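Local coordinates for acyl-CoA dehydrogenase (Mycobacterium thermoresistibile, PDB 3PFD), which probably catalyses the flavin-dependent oxidation of saturated acyl-CoA thioesters to their 2,3-dehydroacyl-CoA products, passing the electrons to an acceptor, at residues C[346-351]-C[361-366]. Sequence-based numbering, arbitrary orientation.
With FDA (dihydroflavine-adenine dinucleotide), chain B.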
loop_
_atom_site.group_PDB
_atom_site.type_symbol
_atom_site.label_atom_id
_atom_site.label_comp_id
_atom_site.label_asym_id
_atom_site.label_seq_id
_atom_site.Cartn_x
_atom_site.Cartn_y
_atom_site.Cartn_z
ATOM N N THR C 346 -0.022 3.172 -13.534
ATOM C CA THR C 346 -1.371 2.631 -13.240
ATOM C C THR C 346 -2.358 3.762 -12.908
ATOM O O THR C 346 -3.487 3.770 -13.400
ATOM C CB THR C 346 -1.340 1.584 -12.089
ATOM O OG1 THR C 346 -0.462 0.524 -12.473
ATOM C CG2 THR C 346 -2.708 0.968 -11.852
ATOM N N ASP C 347 -1.899 4.693 -12.071
ATOM C CA ASP C 347 -2.631 5.916 -11.710
ATOM C C ASP C 347 -2.905 6.853 -12.895
ATOM O O ASP C 347 -4.010 7.389 -13.027
ATOM C CB ASP C 347 -1.843 6.700 -10.644
ATOM C CG ASP C 347 -1.967 6.104 -9.254
ATOM O OD1 ASP C 347 -2.792 5.154 -9.025
ATOM O OD2 ASP C 347 -1.201 6.586 -8.385
ATOM N N ALA C 348 -1.902 7.057 -13.742
ATOM C CA ALA C 348 -2.051 7.954 -14.885
ATOM C C ALA C 348 -3.082 7.448 -15.889
ATOM O O ALA C 348 -3.884 8.230 -16.414
ATOM C CB ALA C 348 -0.683 8.210 -15.563
ATOM N N VAL C 349 -3.057 6.147 -16.190
ATOM C CA VAL C 349 -4.154 5.564 -16.982
ATOM C C VAL C 349 -5.500 5.910 -16.321
ATOM O O VAL C 349 -6.476 6.322 -16.985
ATOM C CB VAL C 349 -4.000 4.032 -17.118
ATOM C CG1 VAL C 349 -5.276 3.419 -17.684
ATOM C CG2 VAL C 349 -2.793 3.705 -18.031
ATOM N N GLN C 350 -5.554 5.729 -14.996
ATOM C CA GLN C 350 -6.778 5.981 -14.244
ATOM C C GLN C 350 -7.251 7.421 -14.405
ATOM O O GLN C 350 -8.456 7.674 -14.590
ATOM C CB GLN C 350 -6.577 5.637 -12.752
ATOM C CG GLN C 350 -7.873 5.743 -11.909
ATOM C CD GLN C 350 -8.888 4.647 -12.263
ATOM O OE1 GLN C 350 -8.505 3.603 -12.789
ATOM N NE2 GLN C 350 -10.175 4.867 -11.943
ATOM N N LEU C 351 -6.307 8.371 -14.330
ATOM C CA LEU C 351 -6.679 9.778 -14.357
ATOM C C LEU C 351 -7.222 10.291 -15.704
ATOM O O LEU C 351 -7.916 11.299 -15.743
ATOM C CB LEU C 351 -5.535 10.655 -13.846
ATOM C CG LEU C 351 -5.322 10.526 -12.344
ATOM C CD1 LEU C 351 -4.101 11.311 -11.942
ATOM C CD2 LEU C 351 -6.545 10.957 -11.534
ATOM N N PHE C 361 -3.940 7.858 -26.447
ATOM C CA PHE C 361 -3.037 8.561 -25.558
ATOM C C PHE C 361 -1.868 7.638 -25.160
ATOM O O PHE C 361 -1.979 6.418 -25.324
ATOM C CB PHE C 361 -3.812 9.138 -24.366
ATOM C CG PHE C 361 -4.689 10.298 -24.748
ATOM C CD1 PHE C 361 -4.151 11.580 -24.832
ATOM C CD2 PHE C 361 -6.013 10.098 -25.102
ATOM C CE1 PHE C 361 -4.949 12.670 -25.216
ATOM C CE2 PHE C 361 -6.826 11.167 -25.488
ATOM C CZ PHE C 361 -6.300 12.450 -25.550
ATOM N N PRO C 362 -0.740 8.210 -24.695
ATOM C CA PRO C 362 0.471 7.407 -24.419
ATOM C C PRO C 362 0.503 6.665 -23.073
ATOM O O PRO C 362 1.366 5.811 -22.871
ATOM C CB PRO C 362 1.594 8.463 -24.439
ATOM C CG PRO C 362 0.936 9.724 -23.987
ATOM C CD PRO C 362 -0.508 9.651 -24.447
ATOM N N VAL C 363 -0.396 6.992 -22.152
ATOM C CA VAL C 363 -0.282 6.477 -20.766
ATOM C C VAL C 363 -0.454 4.948 -20.658
ATOM O O VAL C 363 0.179 4.310 -19.879
ATOM C CB VAL C 363 -1.199 7.241 -19.763
ATOM C CG1 VAL C 363 -0.724 8.672 -19.594
ATOM C CG2 VAL C 363 -2.704 7.199 -20.177
ATOM N N GLU C 364 -1.327 4.400 -21.478
ATOM C CA GLU C 364 -1.524 2.969 -21.674
ATOM C C GLU C 364 -0.161 2.269 -22.039
ATOM O O GLU C 364 0.244 1.263 -21.435
ATOM C CB GLU C 364 -2.554 2.954 -22.818
ATOM C CG GLU C 364 -3.023 1.772 -23.437
ATOM C CD GLU C 364 -2.061 1.154 -24.377
ATOM O OE1 GLU C 364 -1.580 1.777 -25.373
ATOM O OE2 GLU C 364 -1.848 -0.020 -24.118
ATOM N N ARG C 365 0.557 2.814 -23.017
ATOM C CA ARG C 365 1.890 2.281 -23.347
ATOM C C ARG C 365 2.880 2.416 -22.183
ATOM O O ARG C 365 3.625 1.478 -21.847
ATOM C CB ARG C 365 2.449 2.959 -24.601
ATOM C CG ARG C 365 3.851 2.511 -24.943
ATOM C CD ARG C 365 4.475 3.429 -25.994
ATOM N NE ARG C 365 4.939 4.730 -25.497
ATOM C CZ ARG C 365 4.459 5.914 -25.897
ATOM N NH1 ARG C 365 3.431 5.993 -26.745
ATOM N NH2 ARG C 365 4.982 7.037 -25.416
ATOM N N MET C 366 2.873 3.583 -21.560
ATOM C CA MET C 366 3.701 3.826 -20.388
ATOM C C MET C 366 3.518 2.794 -19.254
ATOM O O MET C 366 4.487 2.373 -18.607
ATOM C CB MET C 366 3.464 5.236 -19.880
ATOM C CG MET C 366 4.038 6.332 -20.828
ATOM S SD MET C 366 3.381 7.936 -20.339
ATOM C CE MET C 366 4.078 9.000 -21.583
HETATM P PA FDA B . -13.791 11.283 -17.027
HETATM O O1A FDA B . -15.189 11.347 -16.476
HETATM O O2A FDA B . -13.216 12.390 -17.854
HETATM O O5B FDA B . -12.778 11.036 -15.801
HETATM C C5B FDA B . -11.385 11.302 -15.919
HETATM C C4B FDA B . -10.784 11.099 -14.537
HETATM O O4B FDA B . -11.335 12.107 -13.662
HETATM C C3B FDA B . -11.115 9.745 -13.913
HETATM O O3B FDA B . -10.055 9.344 -13.060
HETATM C C2B FDA B . -12.244 10.075 -12.955
HETATM O O2B FDA B . -12.322 9.162 -11.866
HETATM C C1B FDA B . -11.890 11.481 -12.490
HETATM N N9A FDA B . -13.082 12.199 -11.970
HETATM C C8A FDA B . -14.135 12.627 -12.699
HETATM N N7A FDA B . -15.014 13.221 -11.872
HETATM C C5A FDA B . -14.511 13.195 -10.605
HETATM C C6A FDA B . -14.973 13.648 -9.359
HETATM N N6A FDA B . -16.176 14.294 -9.249
HETATM N N1A FDA B . -14.209 13.425 -8.246
HETATM C C2A FDA B . -13.017 12.796 -8.345
HETATM N N3A FDA B . -12.565 12.356 -9.535
HETATM C C4A FDA B . -13.285 12.538 -10.676
HETATM N N1 FDA B . -20.288 3.539 -21.227
HETATM C C2 FDA B . -21.485 3.179 -21.747
HETATM O O2 FDA B . -22.411 4.008 -21.853
HETATM N N3 FDA B . -21.685 1.918 -22.199
HETATM C C4 FDA B . -20.727 0.981 -22.111
HETATM O O4 FDA B . -20.999 -0.165 -22.521
HETATM C C4X FDA B . -19.483 1.305 -21.558
HETATM N N5 FDA B . -18.440 0.475 -21.745
HETATM C C5X FDA B . -17.152 0.905 -21.578
HETATM C C6 FDA B . -16.098 0.170 -22.134
HETATM C C7 FDA B . -14.807 0.695 -22.189
HETATM C C7M FDA B . -13.710 -0.142 -22.802
HETATM C C8 FDA B . -14.534 1.964 -21.677
HETATM C C8M FDA B . -13.132 2.580 -21.733
HETATM C C9 FDA B . -15.587 2.701 -21.136
HETATM C C9A FDA B . -16.885 2.192 -21.076
HETATM N N10 FDA B . -17.971 3.063 -20.801
HETATM C C10 FDA B . -19.281 2.626 -21.126
HETATM C "C1'" FDA B . -17.736 4.463 -20.378
HETATM C "C2'" FDA B . -17.140 4.583 -18.965
HETATM O "O2'" FDA B . -18.181 4.371 -18.002
HETATM C "C3'" FDA B . -16.451 5.936 -18.792
HETATM O "O3'" FDA B . -15.129 5.855 -19.358
HETATM C "C4'" FDA B . -16.321 6.302 -17.315
HETATM O "O4'" FDA B . -17.634 6.530 -16.799
HETATM C "C5'" FDA B . -15.428 7.515 -17.084
HETATM O "O5'" FDA B . -15.779 8.594 -17.961
HETATM P P FDA B . -14.639 9.260 -18.875
HETATM O O1P FDA B . -13.924 8.186 -19.628
HETATM O O2P FDA B . -15.298 10.417 -19.641
HETATM O O3P FDA B . -13.593 9.869 -17.805
#
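Val349 and Val363 meet because of how their isopropyl groups are turned. In Val349, chi1 of 168° puts CG1 opposite the backbone N and leaves CG2 beside that N, facing helix 363-373; in Val363, chi1 of -67° sets CG1 opposite the carbonyl carbon and wedges CG2 between N and C. The contact lies in the C-terminal, all-helical domain of the acyl-CoA dehydrogenase fold, where the last turns of helix 326-352 pack on the first turn of helix 363-373 across a short connection. Val363 contributes both methyls to the contact. Its CG2 lies over the backbone of the longer helix, 3.9 Å from Val349 CA, while its CG1 reaches Ala348 CB at 4.1 Å. The two methyls thus rest on consecutive residues of the helix, one on Ala348 and one on Val349. The helices come close here, with the CA atoms of Val349 and Val363 5.5 Å apart. In return, Val349 CG2 rests against the opposite main chain, 3.6 Å from Val363 O and 3.8 Å from Glu364 N, as well as touching Val363 CG2. All of these are van der Waals contacts, and the residues involved are buried. Ala270 and Ala273 of helix 256-280 pack on Ala348 and Val363, respectively. Glu364 brings mainly its backbone to the contact; its carboxylate turns away to a salt bridge with Arg368. Immediately after the packed pair, helix 326-352 faces the cofactor and the subunit interface. The side-chain amide of Gln350 is held by the second subunit, its OE1 by Lys371 and its NE2 by Gln374 and Gln381, and the ribose hydroxyl O3B of the reduced flavin dinucleotide donates a hydrogen bond to Gln350 O at 2.8 Å.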